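Local coordinates for protein pyrrolidone-carboxylate peptidase (Deinococcus radiodurans R1, PDB 5Z48) that removes N-terminal pyroglutamyl (5-oxoprolyl) groups from peptides, acting as a cysteine exopeptidase that assembles as a homotetramer, at residues 27-32 against 196-201; 47-52 against 100-105; 116-121 against 152-157. One frame throughout, in Å; residues are numbered along the deposited sequence.

Contact 1: 27-32 against 196-201; sequences QELHGL and EITRAV
Two helices that flank the central sheet of this alpha/beta fold meet here: Glu28 and Leu29, at the C-terminal end of helix 21-29, pack against Thr198 and Val201, one turn apart on the same side of helix 194-211. Nearer the surface the contact is polar. Thr198 OG1 gives its proton to Glu28 OE2 at 2.9 Å, reaching the oxygen from above the carboxylate, 60° out of its plane. Thr198 OG1 is also hydrogen-bonded to Gln194 NE2, one turn earlier in its helix, so the hydroxyl has two partners. Glutamate suits this exposed spot, since its chain, extended beyond CG, carries the charge across to the neighbouring helix.

Below the polar pair the contact becomes apolar. The first torsion of Thr198 (-64°) sets OG1 beside its own backbone N and CG2 beside the carbonyl carbon, and that methyl lies 3.9 Å from Leu29 CG. Threonine thus serves both neighbours, a hydroxyl for Glu28 and a methyl for Leu29, whose side chain runs past it in the opposite direction. The two methyls of Leu29 divide the work: CD2 stays near Thr198 CG2, while CD1 reaches Val201. Leu29 and Val201 both also touch Leu8 of strand 5-11, which places their apolar ends against the sheet.

Helix 21-29 gives way to a type II turn from Leu29 to Leu32, with Leu32 N bonded to Leu29 O at 3.0 Å. Gly31 suits the turn because its phi is positive (81°). Along helix 194-211, Arg199 NH2 makes a salt bridge to Glu196 OE1, while Glu196 OE2 bonds to Tyr191 OH of a second subunit. At the apolar end of the contact, Leu29 CD1 rests 3.8 Å from Val201 CG1.

Contact 2: 47-52 against 100-105; sequences VEPHAA and QTYRDQ. With PCA (pyroglutamic acid), chain I.
Glu48 OE1 accepts from His50 N at 2.9 Å and Glu48 OE2 from Ala51 N at 2.9 Å, the capping bonds by which Glu48 serves as N-cap of helix 49-63, beside Tyr102 of the facing loop. Both amides approach from above the carboxylate plane, 43° and 35° out of it. With one oxygen for each amide, the group is held against rotation, and its negative charge would probably be favoured by the helix dipole. Proline suits the next position, Pro49, because the first turn asks no N-H of it.

The loop 100-105 reaches this helix start through Tyr102. Pro49 CG lies 3.8 Å from Tyr102 CE1, an oblique apolar contact, and the tyrosine ring also makes an edge-to-face contact with Phe92. Tyrosine is apt here, its ring meeting the proline and its hydroxyl the imidazole.

Just before the cap, Val47 lines the pyroglutamate pocket. Its CG2 stands 3.8 Å from CG of the bound pyroglutamic acid, an apolar surface for the ring methylenes. At the outer side of the contact, His50 NE2 and Tyr102 OH come within 3.0 Å of each other.

Contact 3: 116-121 against 152-157; sequences LATLPL and HALHWL. With DMS (dimethyl sulfoxide), chain H.
Leu154 points its forked end at the backbone of 116-121, meeting main-chain atoms as much as side chains. Its first torsion (-71°) places CG beside its own backbone N, and the two methyls then spread over the loop. CD1 sits 3.7 Å from Leu116 O and 4.0 Å from Ala117 CA, while CD2 lies 3.9 Å from Thr118 OG1. Thr118 and Leu154 run past each other in opposite directions, so the methyl comes alongside the threonine. The hydroxyl has its own polar work: Thr118 OG1 is hydrogen-bonded to Cys167 N. Threonine therefore ties the loop to strand 167-172 through the same oxygen on which CD2 of the leucine rests; Leu154 is itself buried and also packs on Cys167.

In the alpha/beta fold of this C15 peptidase, the contact joins helix 145-159, the helix that carries Cys146 near its start, to the chain leaving strand 114-116 at the central sheet. The small Ala117, turned away from Leu154, lets the methyl approach its CA; its side chain is about 6 Å from that of Glu83, an active-site residue by similarity.

Farther along, Pro120 is the centre of an inverse gamma turn and the N-cap of helix 121-130. The first amide of that helix, Leu121 N, donates to the oxygen of a dimethyl sulfoxide, probably from the crystallisation liquor, at 2.9 Å and with an N-H...O angle of 146°. Leu121 CD1 lies 3.8 Å from C2 of the solvent molecule, alongside its methyls. An alanine here would end at CB, without CG and its two methyls, and the dimethyl sulfoxide, still able to accept from the backbone, would probably lose its apolar neighbour and turn more easily. The other methyl, C1, is 3.1 Å from Leu119 O and 3.2 Å from Ala117 O.

How the contacts relate
Contact 1 spans the chain, joining helix 21-29 to helix 194-211, and contacts 2 and 3 follow one another within the sequence it encloses. Contacts 1 and 2 lie on opposite sides of the chain's centre, their centres 27 Å apart; the centre of contact 3 is about 21 Å from that of contact 1 and about 20 Å from that of contact 2. None touches another, but two helices link contact 3 to the others. Helix 145-159 meets Pro49 of contact 2 through Phe148 and supplies Leu154 to contact 3, while helix 194-211 serves contact 1 and later packs Ile208 on Leu119. Contact 2 borders the pyroglutamate pocket through Val47, and contact 3 comes near Glu83.

Contact 1: 27-32 against 196-201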
loop_
_atom_site.group_PDB
_atom_site.type_symbol
_atom_site.label_atom_id
_atom_site.label_comp_id
_atom_site.label_asym_id
_atom_site.label_seq_id
_atom_site.Cartn_x
_atom_site.Cartn_y
_atom_site.Cartn_z
ATOM N N GLN B 27 -26.934 -13.661 4.844
ATOM C CA GLN B 27 -28.331 -13.697 4.436
ATOM C C GLN B 27 -28.554 -14.679 3.292
ATOM O O GLN B 27 -29.533 -15.445 3.302
ATOM C CB GLN B 27 -28.802 -12.291 4.042
ATOM C CG GLN B 27 -30.333 -12.109 4.131
ATOM C CD GLN B 27 -30.824 -11.972 5.593
ATOM O OE1 GLN B 27 -30.052 -11.644 6.486
ATOM N NE2 GLN B 27 -32.135 -12.111 5.798
ATOM N N GLU B 28 -27.657 -14.676 2.291
ATOM C CA GLU B 28 -27.861 -15.526 1.128
ATOM C C GLU B 28 -27.678 -16.997 1.450
ATOM O O GLU B 28 -28.337 -17.848 0.812
ATOM C CB GLU B 28 -26.870 -15.170 0.016
ATOM C CG GLU B 28 -27.004 -13.830 -0.636
ATOM C CD GLU B 28 -26.045 -13.764 -1.831
ATOM O OE1 GLU B 28 -26.168 -14.647 -2.727
ATOM O OE2 GLU B 28 -25.140 -12.892 -1.850
ATOM N N LEU B 29 -26.824 -17.321 2.424
ATOM C CA LEU B 29 -26.494 -18.710 2.683
ATOM C C LEU B 29 -27.348 -19.325 3.787
ATOM O O LEU B 29 -27.281 -20.548 3.991
ATOM C CB LEU B 29 -25.002 -18.837 3.022
ATOM C CG LEU B 29 -24.105 -18.445 1.836
ATOM C CD1 LEU B 29 -22.651 -18.377 2.335
ATOM C CD2 LEU B 29 -24.228 -19.411 0.639
ATOM N N HIS B 30 -28.208 -18.548 4.446
ATOM C CA HIS B 30 -29.046 -19.150 5.482
ATOM C C HIS B 30 -29.845 -20.341 4.952
ATOM O O HIS B 30 -30.494 -20.253 3.908
ATOM C CB HIS B 30 -30.048 -18.146 6.074
ATOM C CG HIS B 30 -30.974 -18.779 7.066
ATOM N ND1 HIS B 30 -30.508 -19.303 8.262
ATOM C CD2 HIS B 30 -32.307 -19.045 7.024
ATOM C CE1 HIS B 30 -31.520 -19.836 8.921
ATOM N NE2 HIS B 30 -32.626 -19.682 8.202
ATOM N N GLY B 31 -29.848 -21.440 5.718
ATOM C CA GLY B 31 -30.582 -22.632 5.353
ATOM C C GLY B 31 -29.910 -23.539 4.344
ATOM O O GLY B 31 -30.477 -24.596 4.017
ATOM N N LEU B 32 -28.727 -23.177 3.844
ATOM C CA LEU B 32 -28.032 -24.029 2.887
ATOM C C LEU B 32 -27.828 -25.417 3.477
ATOM O O LEU B 32 -27.372 -25.569 4.619
ATOM C CB LEU B 32 -26.677 -23.420 2.505
ATOM C CG LEU B 32 -25.811 -24.223 1.528
ATOM C CD1 LEU B 32 -26.400 -24.284 0.137
ATOM C CD2 LEU B 32 -24.394 -23.584 1.555
ATOM N N GLU B 196 -18.723 -13.170 -5.543
ATOM C CA GLU B 196 -17.442 -13.811 -5.221
ATOM C C GLU B 196 -17.257 -13.974 -3.717
ATOM O O GLU B 196 -16.784 -15.015 -3.253
ATOM C CB GLU B 196 -16.324 -12.974 -5.849
ATOM C CG GLU B 196 -14.878 -13.427 -5.456
ATOM C CD GLU B 196 -14.380 -14.647 -6.207
ATOM O OE1 GLU B 196 -15.189 -15.319 -6.916
ATOM O OE2 GLU B 196 -13.139 -14.919 -6.189
ATOM N N ILE B 197 -17.608 -12.941 -2.941
ATOM C CA ILE B 197 -17.513 -13.005 -1.476
ATOM C C ILE B 197 -18.409 -14.106 -0.935
ATOM O O ILE B 197 -17.977 -14.941 -0.123
ATOM C CB ILE B 197 -17.859 -11.637 -0.866
ATOM C CG1 ILE B 197 -16.805 -10.603 -1.275
ATOM C CG2 ILE B 197 -17.948 -11.728 0.661
ATOM C CD1 ILE B 197 -17.200 -9.134 -0.935
ATOM N N THR B 198 -19.682 -14.106 -1.342
ATOM C CA THR B 198 -20.594 -15.150 -0.864
ATOM C C THR B 198 -20.074 -16.542 -1.213
ATOM O O THR B 198 -20.166 -17.466 -0.388
ATOM C CB THR B 198 -21.996 -14.919 -1.456
ATOM O OG1 THR B 198 -22.495 -13.673 -0.964
ATOM C CG2 THR B 198 -22.995 -16.024 -1.073
ATOM N N ARG B 199 -19.596 -16.729 -2.435
ATOM C CA ARG B 199 -19.040 -18.020 -2.827
ATOM C C ARG B 199 -17.859 -18.400 -1.941
ATOM O O ARG B 199 -17.715 -19.573 -1.565
ATOM C CB ARG B 199 -18.621 -17.986 -4.293
ATOM C CG ARG B 199 -18.276 -19.387 -4.815
ATOM C CD ARG B 199 -18.087 -19.371 -6.318
ATOM N NE ARG B 199 -16.980 -18.501 -6.754
ATOM C CZ ARG B 199 -15.746 -18.943 -7.044
ATOM N NH1 ARG B 199 -15.438 -20.243 -6.968
ATOM N NH2 ARG B 199 -14.806 -18.097 -7.466
ATOM N N ALA B 200 -17.002 -17.429 -1.575
ATOM C CA ALA B 200 -15.874 -17.736 -0.691
ATOM C C ALA B 200 -16.357 -18.212 0.667
ATOM O O ALA B 200 -15.788 -19.142 1.255
ATOM C CB ALA B 200 -14.963 -16.497 -0.542
ATOM N N VAL B 201 -17.390 -17.567 1.203
ATOM C CA VAL B 201 -17.929 -17.991 2.500
ATOM C C VAL B 201 -18.524 -19.393 2.384
ATOM O O VAL B 201 -18.324 -20.241 3.272
ATOM C CB VAL B 201 -18.957 -16.954 3.001
ATOM C CG1 VAL B 201 -19.604 -17.388 4.315
ATOM C CG2 VAL B 201 -18.243 -15.613 3.191
#

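Contact 2: 47-52 against 100-105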
loop_
_atom_site.group_PDB
_atom_site.type_symbol
_atom_site.label_atom_id
_atom_site.label_comp_id
_atom_site.label_asym_id
_atom_site.label_seq_id
_atom_site.Cartn_x
_atom_site.Cartn_y
_atom_site.Cartn_z
ATOM N N VAL B 47 -22.786 -4.094 15.379
ATOM C CA VAL B 47 -21.377 -3.682 15.539
ATOM C C VAL B 47 -21.266 -2.907 16.842
ATOM O O VAL B 47 -21.105 -1.679 16.858
ATOM C CB VAL B 47 -20.878 -2.872 14.334
ATOM C CG1 VAL B 47 -19.384 -2.640 14.450
ATOM C CG2 VAL B 47 -21.086 -3.670 13.074
ATOM N N GLU B 48 -21.379 -3.622 17.949
ATOM C CA GLU B 48 -21.322 -3.044 19.280
ATOM C C GLU B 48 -21.071 -4.243 20.180
ATOM O O GLU B 48 -21.870 -5.203 20.123
ATOM C CB GLU B 48 -22.638 -2.333 19.637
ATOM C CG GLU B 48 -22.578 -1.509 20.943
ATOM C CD GLU B 48 -22.660 -2.415 22.157
ATOM O OE1 GLU B 48 -21.680 -2.453 22.931
ATOM O OE2 GLU B 48 -23.703 -3.115 22.306
ATOM N N PRO B 49 -19.987 -4.260 20.970
ATOM C CA PRO B 49 -19.558 -5.534 21.590
ATOM C C PRO B 49 -20.502 -6.101 22.627
ATOM O O PRO B 49 -20.667 -7.326 22.660
ATOM C CB PRO B 49 -18.198 -5.201 22.225
ATOM C CG PRO B 49 -18.240 -3.675 22.390
ATOM C CD PRO B 49 -19.003 -3.180 21.198
ATOM N N HIS B 50 -21.125 -5.273 23.463
ATOM C CA HIS B 50 -21.993 -5.832 24.498
ATOM C C HIS B 50 -23.171 -6.554 23.870
ATOM O O HIS B 50 -23.461 -7.712 24.212
ATOM C CB HIS B 50 -22.452 -4.738 25.443
ATOM C CG HIS B 50 -21.311 -4.097 26.163
ATOM N ND1 HIS B 50 -20.371 -4.836 26.850
ATOM C CD2 HIS B 50 -20.913 -2.805 26.247
ATOM C CE1 HIS B 50 -19.468 -4.021 27.366
ATOM N NE2 HIS B 50 -19.774 -2.784 27.019
ATOM N N ALA B 51 -23.828 -5.914 22.906
ATOM C CA ALA B 51 -24.990 -6.552 22.293
ATOM C C ALA B 51 -24.575 -7.715 21.397
ATOM O O ALA B 51 -25.283 -8.730 21.315
ATOM C CB ALA B 51 -25.811 -5.528 21.509
ATOM N N ALA B 52 -23.436 -7.581 20.701
ATOM C CA ALA B 52 -22.978 -8.677 19.852
ATOM C C ALA B 52 -22.627 -9.903 20.693
ATOM O O ALA B 52 -22.984 -11.031 20.324
ATOM C CB ALA B 52 -21.790 -8.233 18.996
ATOM N N GLN B 100 -19.204 4.322 20.858
ATOM C CA GLN B 100 -18.384 3.940 21.993
ATOM C C GLN B 100 -16.963 3.591 21.533
ATOM O O GLN B 100 -16.750 3.120 20.414
ATOM C CB GLN B 100 -19.128 2.779 22.649
ATOM C CG GLN B 100 -18.610 2.021 23.789
ATOM C CD GLN B 100 -18.046 2.821 24.862
ATOM O OE1 GLN B 100 -16.842 2.904 24.954
ATOM N NE2 GLN B 100 -18.887 3.486 25.656
ATOM N N THR B 101 -15.984 3.874 22.392
ATOM C CA THR B 101 -14.624 3.406 22.144
ATOM C C THR B 101 -14.062 2.765 23.403
ATOM O O THR B 101 -14.534 2.981 24.515
ATOM C CB THR B 101 -13.692 4.515 21.673
ATOM O OG1 THR B 101 -12.451 3.929 21.275
ATOM C CG2 THR B 101 -13.399 5.442 22.795
ATOM N N TYR B 102 -13.067 1.922 23.206
ATOM C CA TYR B 102 -12.351 1.266 24.285
ATOM C C TYR B 102 -10.867 1.428 24.001
ATOM O O TYR B 102 -10.460 1.398 22.831
ATOM C CB TYR B 102 -12.713 -0.237 24.374
ATOM C CG TYR B 102 -14.189 -0.445 24.611
ATOM C CD1 TYR B 102 -15.073 -0.482 23.538
ATOM C CD2 TYR B 102 -14.692 -0.611 25.884
ATOM C CE1 TYR B 102 -16.424 -0.644 23.742
ATOM C CE2 TYR B 102 -16.066 -0.779 26.088
ATOM C CZ TYR B 102 -16.905 -0.801 25.013
ATOM O OH TYR B 102 -18.251 -0.966 25.237
ATOM N N ARG B 103 -10.080 1.626 25.068
ATOM C CA ARG B 103 -8.627 1.794 24.979
ATOM C C ARG B 103 -7.955 0.717 25.846
ATOM O O ARG B 103 -8.110 0.718 27.070
ATOM C CB ARG B 103 -8.241 3.209 25.421
ATOM C CG ARG B 103 -6.760 3.565 25.188
ATOM C CD ARG B 103 -6.550 4.346 23.873
ATOM N NE ARG B 103 -7.026 3.581 22.706
ATOM C CZ ARG B 103 -7.982 3.968 21.868
ATOM N NH1 ARG B 103 -8.598 5.148 22.007
ATOM N NH2 ARG B 103 -8.296 3.195 20.846
ATOM N N ASP B 104 -7.221 -0.219 25.205
ATOM C CA ASP B 104 -6.414 -1.209 25.928
ATOM C C ASP B 104 -7.233 -1.990 26.958
ATOM O O ASP B 104 -6.750 -2.314 28.043
ATOM C CB ASP B 104 -5.213 -0.547 26.617
ATOM C CG ASP B 104 -4.375 0.267 25.665
ATOM O OD1 ASP B 104 -4.232 -0.181 24.492
ATOM O OD2 ASP B 104 -3.864 1.322 26.094
ATOM N N GLN B 105 -8.482 -2.339 26.606
ATOM C CA GLN B 105 -9.405 -2.864 27.615
ATOM C C GLN B 105 -9.448 -4.389 27.575
ATOM O O GLN B 105 -9.825 -4.961 26.539
ATOM C CB GLN B 105 -10.797 -2.279 27.389
ATOM C CG GLN B 105 -11.837 -2.728 28.400
ATOM C CD GLN B 105 -11.617 -2.160 29.799
ATOM O OE1 GLN B 105 -11.091 -1.058 29.976
ATOM N NE2 GLN B 105 -11.962 -2.955 30.804
HETATM N N PCA I . -15.784 -5.333 10.473
HETATM C CA PCA I . -15.397 -4.687 11.723
HETATM C CB PCA I . -16.624 -4.700 12.651
HETATM C CG PCA I . -17.812 -5.234 11.851
HETATM C CD PCA I . -17.183 -5.657 10.549
HETATM O OE PCA I . -17.838 -6.209 9.657
HETATM C C PCA I . -14.142 -5.367 12.304
HETATM O O PCA I . -13.925 -5.455 13.517
HETATM O OXT PCA I . -13.297 -5.904 11.532
#

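Contact 3: 116-121 against 152-157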
loop_
_atom_site.group_PDB
_atom_site.type_symbol
_atom_site.label_atom_id
_atom_site.label_comp_id
_atom_site.label_asym_id
_atom_site.label_seq_id
_atom_site.Cartn_x
_atom_site.Cartn_y
_atom_site.Cartn_z
ATOM N N LEU B 116 -6.550 -19.380 20.076
ATOM C CA LEU B 116 -6.379 -19.730 18.664
ATOM C C LEU B 116 -7.697 -20.226 18.072
ATOM O O LEU B 116 -8.422 -21.023 18.682
ATOM C CB LEU B 116 -5.277 -20.789 18.504
ATOM C CG LEU B 116 -3.898 -20.395 19.033
ATOM C CD1 LEU B 116 -2.962 -21.589 18.783
ATOM C CD2 LEU B 116 -3.462 -19.145 18.292
ATOM N N ALA B 117 -7.978 -19.790 16.840
ATOM C CA ALA B 117 -9.121 -20.345 16.120
ATOM C C ALA B 117 -8.942 -21.848 15.957
ATOM O O ALA B 117 -7.814 -22.350 15.800
ATOM C CB ALA B 117 -9.220 -19.683 14.739
ATOM N N THR B 118 -10.068 -22.576 15.961
ATOM C CA THR B 118 -10.041 -24.043 15.882
ATOM C C THR B 118 -10.651 -24.565 14.578
ATOM O O THR B 118 -10.952 -25.768 14.475
ATOM C CB THR B 118 -10.763 -24.638 17.088
ATOM O OG1 THR B 118 -12.072 -24.058 17.165
ATOM C CG2 THR B 118 -10.000 -24.322 18.395
ATOM N N LEU B 119 -10.813 -23.691 13.582
ATOM C CA LEU B 119 -11.173 -24.116 12.242
ATOM C C LEU B 119 -10.001 -24.857 11.591
ATOM O O LEU B 119 -8.837 -24.649 11.948
ATOM C CB LEU B 119 -11.545 -22.903 11.375
ATOM C CG LEU B 119 -12.805 -22.134 11.777
ATOM C CD1 LEU B 119 -13.024 -21.045 10.784
ATOM C CD2 LEU B 119 -13.971 -23.108 11.773
ATOM N N PRO B 120 -10.283 -25.714 10.593
ATOM C CA PRO B 120 -9.222 -26.398 9.842
ATOM C C PRO B 120 -8.660 -25.449 8.785
ATOM O O PRO B 120 -9.083 -25.445 7.639
ATOM C CB PRO B 120 -9.961 -27.601 9.245
ATOM C CG PRO B 120 -11.391 -27.116 9.077
ATOM C CD PRO B 120 -11.626 -26.210 10.256
ATOM N N LEU B 121 -7.730 -24.577 9.229
ATOM C CA LEU B 121 -7.294 -23.450 8.392
ATOM C C LEU B 121 -6.744 -23.924 7.057
ATOM O O LEU B 121 -7.103 -23.362 6.010
ATOM C CB LEU B 121 -6.246 -22.589 9.124
ATOM C CG LEU B 121 -6.750 -21.992 10.438
ATOM C CD1 LEU B 121 -5.573 -21.247 11.117
ATOM C CD2 LEU B 121 -7.979 -21.092 10.286
ATOM N N HIS B 152 -14.747 -13.953 22.111
ATOM C CA HIS B 152 -15.934 -14.293 22.900
ATOM C C HIS B 152 -16.421 -15.712 22.600
ATOM O O HIS B 152 -16.733 -16.484 23.529
ATOM C CB HIS B 152 -17.025 -13.273 22.598
ATOM C CG HIS B 152 -18.297 -13.525 23.320
ATOM N ND1 HIS B 152 -18.602 -12.915 24.521
ATOM C CD2 HIS B 152 -19.353 -14.316 23.014
ATOM C CE1 HIS B 152 -19.799 -13.320 24.921
ATOM N NE2 HIS B 152 -20.261 -14.188 24.037
ATOM N N ALA B 153 -16.518 -16.072 21.320
ATOM C CA ALA B 153 -17.042 -17.394 20.980
ATOM C C ALA B 153 -16.086 -18.496 21.427
ATOM O O ALA B 153 -16.532 -19.529 21.964
ATOM C CB ALA B 153 -17.297 -17.473 19.473
ATOM N N LEU B 154 -14.777 -18.322 21.204
ATOM C CA LEU B 154 -13.834 -19.372 21.586
ATOM C C LEU B 154 -13.836 -19.574 23.096
ATOM O O LEU B 154 -13.798 -20.710 23.579
ATOM C CB LEU B 154 -12.438 -19.026 21.048
ATOM C CG LEU B 154 -12.308 -19.146 19.536
ATOM C CD1 LEU B 154 -11.026 -18.424 19.049
ATOM C CD2 LEU B 154 -12.254 -20.630 19.104
ATOM N N HIS B 155 -13.917 -18.470 23.857
ATOM C CA HIS B 155 -13.960 -18.550 25.316
ATOM C C HIS B 155 -15.222 -19.266 25.790
ATOM O O HIS B 155 -15.146 -20.158 26.651
ATOM C CB HIS B 155 -13.915 -17.135 25.896
ATOM C CG HIS B 155 -13.910 -17.105 27.392
ATOM N ND1 HIS B 155 -12.835 -17.544 28.133
ATOM C CD2 HIS B 155 -14.827 -16.658 28.282
ATOM C CE1 HIS B 155 -13.098 -17.388 29.422
ATOM N NE2 HIS B 155 -14.301 -16.855 29.543
ATOM N N TRP B 156 -16.386 -18.871 25.258
ATOM C CA TRP B 156 -17.653 -19.494 25.652
ATOM C C TRP B 156 -17.620 -20.991 25.371
ATOM O O TRP B 156 -17.971 -21.811 26.229
ATOM C CB TRP B 156 -18.819 -18.813 24.902
ATOM C CG TRP B 156 -20.160 -19.251 25.408
ATOM C CD1 TRP B 156 -20.932 -18.603 26.330
ATOM C CD2 TRP B 156 -20.877 -20.443 25.045
ATOM N NE1 TRP B 156 -22.088 -19.313 26.559
ATOM C CE2 TRP B 156 -22.086 -20.435 25.776
ATOM C CE3 TRP B 156 -20.616 -21.509 24.163
ATOM C CZ2 TRP B 156 -23.037 -21.459 25.673
ATOM C CZ3 TRP B 156 -21.555 -22.522 24.056
ATOM C CH2 TRP B 156 -22.754 -22.496 24.817
ATOM N N LEU B 157 -17.169 -21.366 24.167
ATOM C CA LEU B 157 -17.115 -22.781 23.820
ATOM C C LEU B 157 -16.207 -23.553 24.776
ATOM O O LEU B 157 -16.587 -24.613 25.284
ATOM C CB LEU B 157 -16.662 -22.942 22.378
ATOM C CG LEU B 157 -17.714 -22.575 21.316
ATOM C CD1 LEU B 157 -16.991 -22.477 19.961
ATOM C CD2 LEU B 157 -18.862 -23.586 21.272
HETATM S S DMS H . -5.234 -25.155 12.573
HETATM O O DMS H . -5.768 -25.347 11.207
HETATM C C1 DMS H . -6.289 -24.254 13.742
HETATM C C2 DMS H . -3.706 -24.178 12.564
#